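Local atomic coordinates of inositol-1-monophosphatase (Nostoc sp., PDB entry 5ZHH), a protein that probably hydrolyses inositol monophosphates to free inositol and inorganic phosphate. Residues 101-106 with 190-195; 174-179 with 264-269; 207-212 with 242-247. All blocks are in the same frame, centred on the assembly; numbering follows the deposited sequence.

Contact 1, about 5 Å from the chain centre, joins strand 103-110 of the eight-strand sheet to helix 191-199. That helix leads directly into strand 205-208, which contact 3 pairs with strand 245-248 of the five-strand sheet; the centres of contacts 1 and 3 lie about 14 Å apart, and L195 CD2 meets A247 CB at 3.6 Å. Contact 2, about 25 Å from the chain centre, docks the C-terminal tail on helix 172-181, and L178 CB of that helix lies 3.6 Å from W207 CH2 of contact 3. In sequence, contact 1 closes before contact 3 opens, and the segments of contact 2 flank those of contact 3. A continuous packed path thus links both sheets to the subunit interface.

Contact 1: residues 101-106 with 190-195; sequences AFCVSI and SAALDL
C103 and A192 meet where the N-terminal end of helix 191-199, which lies between the two sheets of the inositol monophosphatase fold, packs against strand 103-110 of the eight-strand one. The helix and strand segments cross at 76° with their axes 8.9 Å apart, so a single turn supplies most of the touching side chains. Apolar contacts dominate. With chi1 at 63°, C103 SG lies between its backbone N and carbonyl carbon, where it reaches A192 CB at 3.6 Å and L193 CG at 3.9 Å. A192 CB also abuts the CB of S105, while the CD1 branch of L193 runs along the backbone ahead of the strand, 3.6 Å from F102 N. I119 of strand 113-121 also packs on C103, S105 and L193.

Polar interactions fix the helix start rather than bridge the segments. S190 is the N-cap, and its OG is also hydrogen-bonded to D90 OD2, a carboxylate oxygen that A192 N binds too. D90 therefore ties the first turn to strand 82-90. The capping bond itself is nearly straight: L193 N donates to S190 OG over 3.2 Å at 165°.

Contact 2: residues 174-179 with 264-269; sequences EFCHLT and PPLSAW
P264 lies over the imidazole of H177 in a CH-pi contact, one of three places where the C-terminal tail beyond helix 253-261 docks on helix 172-181. The evidence is the position of P264 CD, 3.6 Å from the centroid of the H177 ring and 14° off its normal, which puts it almost over the ring centre; the two side chains cross at about a right angle. H177 has CG anti to its backbone N (chi1 -173°), a torsion that swings the imidazole out from the helix to lie against the proline.

One residue earlier on the helix, C176 engages two tail side chains by different atoms. C176 CB is 3.9 Å from W269 CZ2, above the indole plane but offset toward the rim. C176 SG touches the CD2 branch of L266, with 4.0 Å between C176 SG and L266 CD2. The sulfur also sits above the six-membered ring of W269, 5.5 Å from the centroid, a distant sulfur-aromatic contact.

Behind this first shell, the bond from W269 N to L266 O closes the 3-10 turn 266-268; the W269 side chain sets off toward the helix, and L266 reaches it with its CD2 end. H180 adds an edge-to-face ring contact with W269, and V263 touches H177.

Farther out is the second subunit. Its W269 and L266 pack on L266 and W269 respectively, Y172 of the second subunit packs on C176 and T179, and its F175 stacks on F175, so the tail and helix together form part of the subunit interface. Within the helix, T179 OG1 reaches back to donate to F175 O at 2.7 Å, approaching from the opposite face of that carbonyl to T179 N and placing OG1 3.6 Å above the F175 ring.

Contact 3: residues 207-212 with 242-247; sequences WERGIS and TGRILA
R209 and R244 cross obliquely, with their guanidinium planes 58° apart. The R244 chain, extended from CG to NE, carries its guanidinium across R209 CB, which lies over one face of it. R244 NH2 stands at the edge of the R209 group, near its plane and 3.9 Å from R209 NE. Water 1 accepts from both NE atoms, and the outer charges are probably offset by salt bridges from R209 to D163 and from R244 to D169.

Inward from the arginines, I211 turns CG1 toward I245 CG2 at 4.0 Å, and helix 213-225 supplies V216 against both. I245 belongs to the antiparallel pairing of strands 205-208 and 245-248 in the mixed five-strand sheet; I211 lies in the loop after strand 205-208. E208 and I245 are the hydrogen-bonded pair, N and O exchanged both ways, with I245 N 3.0 Å from E208 O. W207 and L246 form the adjacent non-hydrogen-bonded pair and point to the other face, where W207 CB meets L246 CD1 at 4.2 Å; the indole leads away, its NE1 hydrogen-bonded to N171 OD1.

Beyond the strands, I211 N donates to a lone pair of G243 O, in the carbonyl plane, at 3.0 Å and 173°.

Contact 1: residues 101-106 with 190-195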
ATOM      1  N   ALA A 101       5.750  -4.010 -14.984  1.00 31.93           N
ATOM      2  CA  ALA A 101       5.254  -2.994 -15.919  1.00 29.32           C
ATOM      3  C   ALA A 101       4.248  -3.688 -16.840  1.00 26.79           C
ATOM      4  O   ALA A 101       4.552  -4.079 -17.970  1.00 27.19           O
ATOM      5  CB  ALA A 101       6.372  -2.320 -16.715  1.00 32.52           C
ATOM      6  N   PHE A 102       3.035  -3.876 -16.323  1.00 25.18           N
ATOM      7  CA  PHE A 102       1.941  -4.443 -17.095  1.00 27.02           C
ATOM      8  C   PHE A 102       0.640  -3.866 -16.553  1.00 27.45           C
ATOM      9  O   PHE A 102       0.590  -3.351 -15.432  1.00 27.56           O
ATOM     10  CB  PHE A 102       1.945  -5.978 -17.037  1.00 29.17           C
ATOM     11  CG  PHE A 102       1.945  -6.523 -15.642  1.00 34.04           C
ATOM     12  CD1 PHE A 102       0.760  -6.673 -14.942  1.00 34.15           C
ATOM     13  CD2 PHE A 102       3.134  -6.862 -15.020  1.00 35.89           C
ATOM     14  CE1 PHE A 102       0.762  -7.169 -13.646  1.00 37.74           C
ATOM     15  CE2 PHE A 102       3.140  -7.352 -13.729  1.00 36.68           C
ATOM     16  CZ  PHE A 102       1.956  -7.503 -13.042  1.00 35.65           C
ATOM     17  N   CYS A 103      -0.415  -3.955 -17.357  1.00 26.09           N
ATOM     18  CA  CYS A 103      -1.650  -3.270 -17.010  1.00 24.91           C
ATOM     19  C   CYS A 103      -2.797  -3.827 -17.836  1.00 24.77           C
ATOM     20  O   CYS A 103      -2.599  -4.578 -18.792  1.00 26.76           O
ATOM     21  CB  CYS A 103      -1.523  -1.763 -17.245  1.00 26.77           C
ATOM     22  SG  CYS A 103      -1.255  -1.374 -18.990  1.00 29.06           S
ATOM     23  N   VAL A 104      -4.006  -3.437 -17.439  1.00 23.15           N
ATOM     24  CA  VAL A 104      -5.213  -3.590 -18.239  1.00 24.40           C
ATOM     25  C   VAL A 104      -5.475  -2.242 -18.892  1.00 26.09           C
ATOM     26  O   VAL A 104      -5.375  -1.201 -18.230  1.00 26.43           O
ATOM     27  CB  VAL A 104      -6.406  -4.024 -17.367  1.00 29.74           C
ATOM     28  CG1 VAL A 104      -7.648  -4.287 -18.221  1.00 29.62           C
ATOM     29  CG2 VAL A 104      -6.045  -5.253 -16.550  1.00 29.63           C
ATOM     30  N   SER A 105      -5.776  -2.247 -20.192  1.00 26.39           N
ATOM     31  CA  SER A 105      -6.067  -1.021 -20.930  1.00 25.73           C
ATOM     32  C   SER A 105      -7.457  -1.147 -21.535  1.00 27.89           C
ATOM     33  O   SER A 105      -7.727  -2.101 -22.271  1.00 29.59           O
ATOM     34  CB  SER A 105      -5.021  -0.768 -22.025  1.00 27.10           C
ATOM     35  OG  SER A 105      -5.282   0.438 -22.729  1.00 27.58           O
ATOM     36  N   ILE A 106      -8.333  -0.188 -21.228  1.00 26.02           N
ATOM     37  CA  ILE A 106      -9.718  -0.192 -21.696  1.00 25.13           C
ATOM     38  C   ILE A 106     -10.011   1.174 -22.301  1.00 25.43           C
ATOM     39  O   ILE A 106     -10.132   2.166 -21.571  1.00 26.79           O
ATOM     40  CB  ILE A 106     -10.704  -0.503 -20.563  1.00 27.49           C
ATOM     41  CG1 ILE A 106     -10.398  -1.878 -19.962  1.00 30.00           C
ATOM     42  CG2 ILE A 106     -12.135  -0.434 -21.071  1.00 29.36           C
ATOM     43  CD1 ILE A 106     -11.280  -2.240 -18.787  1.00 29.84           C
ATOM     44  N   SER A 190       5.627  -1.808 -21.722  1.00 23.24           N
ATOM     45  CA  SER A 190       4.172  -1.654 -21.800  1.00 22.02           C
ATOM     46  C   SER A 190       3.835  -0.328 -22.466  1.00 25.03           C
ATOM     47  O   SER A 190       4.046   0.737 -21.875  1.00 26.80           O
ATOM     48  CB  SER A 190       3.525  -1.730 -20.414  1.00 22.83           C
ATOM     49  OG  SER A 190       2.162  -1.329 -20.486  1.00 25.95           O
ATOM     50  N   ALA A 191       3.277  -0.392 -23.678  1.00 26.03           N
ATOM     51  CA  ALA A 191       2.934   0.827 -24.409  1.00 25.98           C
ATOM     52  C   ALA A 191       1.842   1.626 -23.696  1.00 25.38           C
ATOM     53  O   ALA A 191       1.877   2.863 -23.686  1.00 26.86           O
ATOM     54  CB  ALA A 191       2.513   0.478 -25.838  1.00 25.09           C
ATOM     55  N   ALA A 192       0.855   0.942 -23.104  1.00 25.14           N
ATOM     56  CA  ALA A 192      -0.200   1.665 -22.398  1.00 24.25           C
ATOM     57  C   ALA A 192       0.365   2.419 -21.201  1.00 24.48           C
ATOM     58  O   ALA A 192       0.043   3.595 -20.987  1.00 23.67           O
ATOM     59  CB  ALA A 192      -1.309   0.705 -21.957  1.00 24.24           C
ATOM     60  N   LEU A 193       1.231   1.766 -20.422  1.00 23.87           N
ATOM     61  CA  LEU A 193       1.861   2.457 -19.301  1.00 26.23           C
ATOM     62  C   LEU A 193       2.791   3.560 -19.774  1.00 25.79           C
ATOM     63  O   LEU A 193       2.925   4.584 -19.094  1.00 27.94           O
ATOM     64  CB  LEU A 193       2.612   1.469 -18.406  1.00 24.72           C
ATOM     65  CG  LEU A 193       1.688   0.639 -17.502  1.00 28.65           C
ATOM     66  CD1 LEU A 193       2.481  -0.375 -16.679  1.00 29.80           C
ATOM     67  CD2 LEU A 193       0.866   1.550 -16.593  1.00 31.34           C
ATOM     68  N   ASP A 194       3.445   3.377 -20.923  1.00 24.62           N
ATOM     69  CA  ASP A 194       4.270   4.455 -21.451  1.00 23.67           C
ATOM     70  C   ASP A 194       3.428   5.697 -21.719  1.00 22.29           C
ATOM     71  O   ASP A 194       3.813   6.807 -21.343  1.00 20.98           O
ATOM     72  CB  ASP A 194       5.003   4.002 -22.717  1.00 24.94           C
ATOM     73  CG  ASP A 194       6.065   2.950 -22.430  1.00 25.84           C
ATOM     74  OD1 ASP A 194       6.507   2.848 -21.260  1.00 26.79           O
ATOM     75  OD2 ASP A 194       6.494   2.254 -23.376  1.00 25.96           O
ATOM     76  N   LEU A 195       2.250   5.523 -22.324  1.00 23.04           N
ATOM     77  CA  LEU A 195       1.352   6.654 -22.546  1.00 23.51           C
ATOM     78  C   LEU A 195       0.906   7.276 -21.228  1.00 28.50           C
ATOM     79  O   LEU A 195       0.870   8.510 -21.090  1.00 23.38           O
ATOM     80  CB  LEU A 195       0.144   6.188 -23.358  1.00 25.05           C
ATOM     81  CG  LEU A 195       0.485   5.964 -24.839  1.00 26.20           C
ATOM     82  CD1 LEU A 195      -0.514   5.028 -25.491  1.00 25.14           C
ATOM     83  CD2 LEU A 195       0.503   7.300 -25.551  1.00 25.89           C
TER

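Contact 2: residues 174-179 with 264-269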
ATOM      1  N   GLU A 174      16.220   4.957 -34.544  1.00 24.92           N
ATOM      2  CA  GLU A 174      15.547   5.982 -33.751  1.00 25.85           C
ATOM      3  C   GLU A 174      16.000   5.950 -32.295  1.00 29.04           C
ATOM      4  O   GLU A 174      16.267   7.001 -31.694  1.00 26.20           O
ATOM      5  CB  GLU A 174      14.026   5.803 -33.834  1.00 26.95           C
ATOM      6  CG  GLU A 174      13.375   6.235 -35.150  1.00 27.51           C
ATOM      7  CD  GLU A 174      13.511   5.220 -36.293  1.00 31.35           C
ATOM      8  OE1 GLU A 174      14.141   4.156 -36.102  1.00 30.36           O
ATOM      9  OE2 GLU A 174      12.978   5.502 -37.392  1.00 29.19           O
ATOM     10  N   PHE A 175      16.083   4.751 -31.708  1.00 28.39           N
ATOM     11  CA  PHE A 175      16.493   4.633 -30.310  1.00 25.85           C
ATOM     12  C   PHE A 175      17.891   5.201 -30.099  1.00 26.25           C
ATOM     13  O   PHE A 175      18.133   5.949 -29.144  1.00 27.90           O
ATOM     14  CB  PHE A 175      16.438   3.170 -29.868  1.00 24.56           C
ATOM     15  CG  PHE A 175      16.933   2.944 -28.470  1.00 25.16           C
ATOM     16  CD1 PHE A 175      16.076   3.092 -27.385  1.00 24.54           C
ATOM     17  CD2 PHE A 175      18.254   2.575 -28.236  1.00 24.98           C
ATOM     18  CE1 PHE A 175      16.523   2.882 -26.094  1.00 25.38           C
ATOM     19  CE2 PHE A 175      18.708   2.364 -26.942  1.00 25.18           C
ATOM     20  CZ  PHE A 175      17.839   2.526 -25.870  1.00 24.71           C
ATOM     21  N   CYS A 176      18.829   4.867 -30.992  1.00 24.95           N
ATOM     22  CA  CYS A 176      20.182   5.391 -30.851  1.00 25.10           C
ATOM     23  C   CYS A 176      20.208   6.901 -31.045  1.00 27.55           C
ATOM     24  O   CYS A 176      20.852   7.617 -30.269  1.00 30.58           O
ATOM     25  CB  CYS A 176      21.117   4.706 -31.850  1.00 30.30           C
ATOM     26  SG  CYS A 176      21.256   2.924 -31.621  1.00 29.34           S
ATOM     27  N   HIS A 177      19.498   7.400 -32.061  1.00 27.50           N
ATOM     28  CA  HIS A 177      19.464   8.836 -32.335  1.00 28.92           C
ATOM     29  C   HIS A 177      18.909   9.613 -31.141  1.00 29.67           C
ATOM     30  O   HIS A 177      19.507  10.600 -30.691  1.00 29.68           O
ATOM     31  CB  HIS A 177      18.627   9.078 -33.599  1.00 29.64           C
ATOM     32  CG  HIS A 177      18.637  10.493 -34.096  1.00 34.86           C
ATOM     33  ND1 HIS A 177      19.784  11.253 -34.178  1.00 36.77           N
ATOM     34  CD2 HIS A 177      17.638  11.268 -34.583  1.00 34.74           C
ATOM     35  CE1 HIS A 177      19.488  12.442 -34.670  1.00 35.75           C
ATOM     36  NE2 HIS A 177      18.192  12.477 -34.925  1.00 35.96           N
ATOM     37  N   LEU A 178      17.774   9.175 -30.595  1.00 27.38           N
ATOM     38  CA  LEU A 178      17.200   9.929 -29.484  1.00 24.81           C
ATOM     39  C   LEU A 178      17.978   9.730 -28.187  1.00 26.56           C
ATOM     40  O   LEU A 178      18.005  10.637 -27.344  1.00 27.94           O
ATOM     41  CB  LEU A 178      15.729   9.567 -29.290  1.00 24.54           C
ATOM     42  CG  LEU A 178      14.745  10.424 -30.094  1.00 29.17           C
ATOM     43  CD1 LEU A 178      15.057  11.915 -29.915  1.00 28.49           C
ATOM     44  CD2 LEU A 178      14.740  10.054 -31.567  1.00 33.10           C
ATOM     45  N   THR A 179      18.637   8.608 -28.012  1.00 27.83           N
ATOM     46  CA  THR A 179      19.449   8.392 -26.831  1.00 28.57           C
ATOM     47  C   THR A 179      20.623   9.364 -26.808  1.00 29.36           C
ATOM     48  O   THR A 179      21.089   9.731 -25.779  1.00 28.32           O
ATOM     49  CB  THR A 179      19.888   6.929 -26.667  1.00 28.87           C
ATOM     50  OG1 THR A 179      18.755   6.095 -26.551  1.00 26.01           O
ATOM     51  CG2 THR A 179      20.717   6.725 -25.483  1.00 29.72           C
ATOM     52  N   PRO A 264      19.441   9.217 -38.650  1.00 35.90           N
ATOM     53  CA  PRO A 264      20.508   8.597 -39.435  1.00 38.92           C
ATOM     54  C   PRO A 264      20.366   7.089 -39.394  1.00 38.66           C
ATOM     55  O   PRO A 264      20.019   6.527 -38.345  1.00 38.18           O
ATOM     56  CB  PRO A 264      21.791   9.051 -38.714  1.00 38.36           C
ATOM     57  CG  PRO A 264      21.375  10.185 -37.837  1.00 37.83           C
ATOM     58  CD  PRO A 264      19.965   9.854 -37.431  1.00 34.91           C
ATOM     59  N   PRO A 265      20.639   6.393 -40.494  1.00 38.63           N
ATOM     60  CA  PRO A 265      20.559   4.932 -40.460  1.00 39.56           C
ATOM     61  C   PRO A 265      21.672   4.376 -39.585  1.00 39.25           C
ATOM     62  O   PRO A 265      22.664   5.048 -39.296  1.00 39.36           O
ATOM     63  CB  PRO A 265      20.730   4.524 -41.928  1.00 41.06           C
ATOM     64  CG  PRO A 265      21.466   5.647 -42.551  1.00 40.28           C
ATOM     65  CD  PRO A 265      21.141   6.897 -41.785  1.00 40.24           C
ATOM     66  N   LEU A 266      21.482   3.133 -39.136  1.00 39.35           N
ATOM     67  CA  LEU A 266      22.496   2.510 -38.291  1.00 40.34           C
ATOM     68  C   LEU A 266      23.834   2.420 -39.017  1.00 44.63           C
ATOM     69  O   LEU A 266      24.895   2.583 -38.403  1.00 48.07           O
ATOM     70  CB  LEU A 266      22.032   1.127 -37.828  1.00 37.03           C
ATOM     71  CG  LEU A 266      20.957   1.110 -36.736  1.00 39.79           C
ATOM     72  CD1 LEU A 266      20.586  -0.316 -36.346  1.00 41.51           C
ATOM     73  CD2 LEU A 266      21.415   1.903 -35.519  1.00 38.25           C
ATOM     74  N   SER A 267      23.798   2.176 -40.329  1.00 47.74           N
ATOM     75  CA  SER A 267      25.020   2.073 -41.125  1.00 49.98           C
ATOM     76  C   SER A 267      25.854   3.347 -41.097  1.00 52.46           C
ATOM     77  O   SER A 267      27.057   3.292 -41.382  1.00 53.23           O
ATOM     78  CB  SER A 267      24.672   1.724 -42.568  1.00 49.62           C
ATOM     79  OG  SER A 267      23.916   2.766 -43.156  1.00 49.77           O
ATOM     80  N   ALA A 268      25.253   4.491 -40.757  1.00 51.36           N
ATOM     81  CA  ALA A 268      26.012   5.731 -40.669  1.00 50.78           C
ATOM     82  C   ALA A 268      26.779   5.839 -39.360  1.00 51.29           C
ATOM     83  O   ALA A 268      27.595   6.754 -39.206  1.00 53.58           O
ATOM     84  CB  ALA A 268      25.084   6.937 -40.830  1.00 49.78           C
ATOM     85  N   TRP A 269      26.535   4.931 -38.422  1.00 47.42           N
ATOM     86  CA  TRP A 269      27.291   4.873 -37.179  1.00 48.16           C
ATOM     87  C   TRP A 269      28.567   4.058 -37.365  1.00 49.68           C
ATOM     88  O   TRP A 269      29.455   4.082 -36.513  1.00 51.87           O
ATOM     89  CB  TRP A 269      26.438   4.268 -36.058  1.00 45.71           C
ATOM     90  CG  TRP A 269      25.266   5.118 -35.653  1.00 42.36           C
ATOM     91  CD1 TRP A 269      24.095   5.272 -36.334  1.00 42.68           C
ATOM     92  CD2 TRP A 269      25.149   5.918 -34.464  1.00 40.32           C
ATOM     93  NE1 TRP A 269      23.253   6.120 -35.643  1.00 43.25           N
ATOM     94  CE2 TRP A 269      23.879   6.531 -34.495  1.00 40.86           C
ATOM     95  CE3 TRP A 269      25.997   6.175 -33.382  1.00 39.52           C
ATOM     96  CZ2 TRP A 269      23.434   7.386 -33.485  1.00 39.38           C
ATOM     97  CZ3 TRP A 269      25.554   7.025 -32.378  1.00 42.62           C
ATOM     98  CH2 TRP A 269      24.283   7.621 -32.438  1.00 40.64           C
TER

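Contact 3: residues 207-212 with 242-247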
ATOM      1  N   TRP A 207       7.399   7.338 -28.463  1.00 28.21           N
ATOM      2  CA  TRP A 207       7.121   6.998 -29.851  1.00 25.62           C
ATOM      3  C   TRP A 207       7.298   5.499 -30.026  1.00 25.46           C
ATOM      4  O   TRP A 207       8.085   4.872 -29.316  1.00 26.49           O
ATOM      5  CB  TRP A 207       8.019   7.768 -30.834  1.00 25.91           C
ATOM      6  CG  TRP A 207       9.359   7.140 -31.046  1.00 27.97           C
ATOM      7  CD1 TRP A 207       9.728   6.304 -32.072  1.00 28.42           C
ATOM      8  CD2 TRP A 207      10.512   7.284 -30.212  1.00 26.63           C
ATOM      9  NE1 TRP A 207      11.042   5.929 -31.925  1.00 27.52           N
ATOM     10  CE2 TRP A 207      11.548   6.516 -30.793  1.00 28.09           C
ATOM     11  CE3 TRP A 207      10.777   7.997 -29.035  1.00 24.46           C
ATOM     12  CZ2 TRP A 207      12.822   6.428 -30.231  1.00 28.24           C
ATOM     13  CZ3 TRP A 207      12.042   7.908 -28.475  1.00 25.41           C
ATOM     14  CH2 TRP A 207      13.053   7.129 -29.078  1.00 28.04           C
ATOM     15  N   GLU A 208       6.558   4.927 -30.974  1.00 25.52           N
ATOM     16  CA  GLU A 208       6.682   3.497 -31.217  1.00 26.08           C
ATOM     17  C   GLU A 208       6.035   3.149 -32.549  1.00 25.67           C
ATOM     18  O   GLU A 208       5.101   3.824 -32.994  1.00 27.94           O
ATOM     19  CB  GLU A 208       6.038   2.679 -30.079  1.00 25.80           C
ATOM     20  CG  GLU A 208       6.381   1.202 -30.159  1.00 27.82           C
ATOM     21  CD  GLU A 208       6.114   0.439 -28.875  1.00 30.93           C
ATOM     22  OE1 GLU A 208       5.483   0.990 -27.941  1.00 33.82           O
ATOM     23  OE2 GLU A 208       6.547  -0.727 -28.807  1.00 31.60           O
ATOM     24  N   ARG A 209       6.555   2.103 -33.186  1.00 25.48           N
ATOM     25  CA  ARG A 209       5.938   1.506 -34.358  1.00 24.22           C
ATOM     26  C   ARG A 209       5.491   0.090 -34.030  1.00 27.88           C
ATOM     27  O   ARG A 209       5.921  -0.509 -33.038  1.00 30.90           O
ATOM     28  CB  ARG A 209       6.899   1.487 -35.556  1.00 26.66           C
ATOM     29  CG  ARG A 209       8.106   0.586 -35.371  1.00 27.42           C
ATOM     30  CD  ARG A 209       8.812   0.296 -36.693  1.00 30.84           C
ATOM     31  NE  ARG A 209       8.007  -0.528 -37.590  1.00 33.87           N
ATOM     32  CZ  ARG A 209       7.947  -1.855 -37.535  1.00 37.80           C
ATOM     33  NH1 ARG A 209       8.644  -2.524 -36.621  1.00 34.59           N
ATOM     34  NH2 ARG A 209       7.187  -2.518 -38.396  1.00 40.79           N
ATOM     35  N   GLY A 210       4.602  -0.435 -34.867  1.00 27.96           N
ATOM     36  CA  GLY A 210       4.116  -1.786 -34.676  1.00 28.96           C
ATOM     37  C   GLY A 210       3.157  -1.944 -33.518  1.00 32.07           C
ATOM     38  O   GLY A 210       3.042  -3.045 -32.967  1.00 31.22           O
ATOM     39  N   ILE A 211       2.455  -0.881 -33.130  1.00 33.18           N
ATOM     40  CA  ILE A 211       1.506  -0.996 -32.031  1.00 31.93           C
ATOM     41  C   ILE A 211       0.119  -1.299 -32.581  1.00 34.14           C
ATOM     42  O   ILE A 211      -0.177  -1.100 -33.767  1.00 31.30           O
ATOM     43  CB  ILE A 211       1.483   0.260 -31.127  1.00 35.49           C
ATOM     44  CG1 ILE A 211       1.301   1.549 -31.931  1.00 32.91           C
ATOM     45  CG2 ILE A 211       2.770   0.341 -30.328  1.00 39.93           C
ATOM     46  CD1 ILE A 211      -0.145   1.924 -32.236  1.00 33.67           C
ATOM     47  N   SER A 212      -0.748  -1.770 -31.689  1.00 35.80           N
ATOM     48  CA  SER A 212      -2.113  -2.157 -31.990  1.00 39.75           C
ATOM     49  C   SER A 212      -3.093  -1.198 -31.329  1.00 36.71           C
ATOM     50  O   SER A 212      -2.750  -0.520 -30.354  1.00 30.87           O
ATOM     51  CB  SER A 212      -2.377  -3.586 -31.499  1.00 44.54           C
ATOM     52  OG  SER A 212      -1.530  -4.509 -32.163  1.00 46.16           O
ATOM     53  N   THR A 242      -1.783   2.534 -39.015  1.00 37.39           N
ATOM     54  CA  THR A 242      -0.394   2.427 -39.446  1.00 37.53           C
ATOM     55  C   THR A 242       0.509   1.819 -38.383  1.00 37.44           C
ATOM     56  O   THR A 242       1.645   1.445 -38.699  1.00 37.58           O
ATOM     57  CB  THR A 242       0.155   3.804 -39.834  1.00 35.67           C
ATOM     58  OG1 THR A 242       0.229   4.634 -38.666  1.00 34.19           O
ATOM     59  CG2 THR A 242      -0.728   4.463 -40.881  1.00 36.56           C
ATOM     60  N   GLY A 243       0.039   1.716 -37.141  1.00 37.33           N
ATOM     61  CA  GLY A 243       0.832   1.171 -36.060  1.00 35.53           C
ATOM     62  C   GLY A 243       1.905   2.085 -35.517  1.00 33.05           C
ATOM     63  O   GLY A 243       2.706   1.643 -34.685  1.00 31.88           O
ATOM     64  N   ARG A 244       1.931   3.352 -35.927  1.00 29.42           N
ATOM     65  CA  ARG A 244       2.935   4.304 -35.473  1.00 28.78           C
ATOM     66  C   ARG A 244       2.275   5.403 -34.664  1.00 29.16           C
ATOM     67  O   ARG A 244       1.167   5.847 -34.987  1.00 29.48           O
ATOM     68  CB  ARG A 244       3.719   4.921 -36.640  1.00 31.02           C
ATOM     69  CG  ARG A 244       4.366   3.885 -37.529  1.00 30.95           C
ATOM     70  CD  ARG A 244       5.094   4.486 -38.722  1.00 36.75           C
ATOM     71  NE  ARG A 244       6.099   3.541 -39.198  1.00 41.21           N
ATOM     72  CZ  ARG A 244       7.411   3.737 -39.144  1.00 40.65           C
ATOM     73  NH1 ARG A 244       7.902   4.869 -38.659  1.00 38.89           N
ATOM     74  NH2 ARG A 244       8.231   2.797 -39.594  1.00 44.85           N
ATOM     75  N   ILE A 245       2.958   5.830 -33.605  1.00 28.73           N
ATOM     76  CA  ILE A 245       2.417   6.833 -32.697  1.00 24.73           C
ATOM     77  C   ILE A 245       3.559   7.704 -32.186  1.00 28.00           C
ATOM     78  O   ILE A 245       4.658   7.215 -31.901  1.00 29.41           O
ATOM     79  CB  ILE A 245       1.640   6.169 -31.538  1.00 24.00           C
ATOM     80  CG1 ILE A 245       1.076   7.244 -30.601  1.00 24.19           C
ATOM     81  CG2 ILE A 245       2.545   5.188 -30.788  1.00 24.34           C
ATOM     82  CD1 ILE A 245       0.029   6.730 -29.608  1.00 26.20           C
ATOM     83  N   LEU A 246       3.298   9.007 -32.101  1.00 28.51           N
ATOM     84  CA  LEU A 246       4.187   9.970 -31.457  1.00 27.79           C
ATOM     85  C   LEU A 246       3.368  10.707 -30.407  1.00 27.49           C
ATOM     86  O   LEU A 246       2.381  11.364 -30.748  1.00 27.90           O
ATOM     87  CB  LEU A 246       4.771  10.959 -32.468  1.00 26.02           C
ATOM     88  CG  LEU A 246       5.503  12.173 -31.889  1.00 26.91           C
ATOM     89  CD1 LEU A 246       6.707  11.710 -31.074  1.00 27.92           C
ATOM     90  CD2 LEU A 246       5.944  13.118 -33.008  1.00 29.74           C
ATOM     91  N   ALA A 247       3.767  10.595 -29.141  1.00 25.48           N
ATOM     92  CA  ALA A 247       2.941  11.066 -28.029  1.00 24.29           C
ATOM     93  C   ALA A 247       3.813  11.800 -27.022  1.00 24.04           C
ATOM     94  O   ALA A 247       4.724  11.203 -26.442  1.00 25.32           O
ATOM     95  CB  ALA A 247       2.221   9.890 -27.362  1.00 25.14           C
TER
HETATM   96  O   HOH W   1       5.917   0.601 -39.334  1.00 43.07           O
HETATM   97  O   HOH W   2       3.889   0.338 -37.739  1.00 36.02           O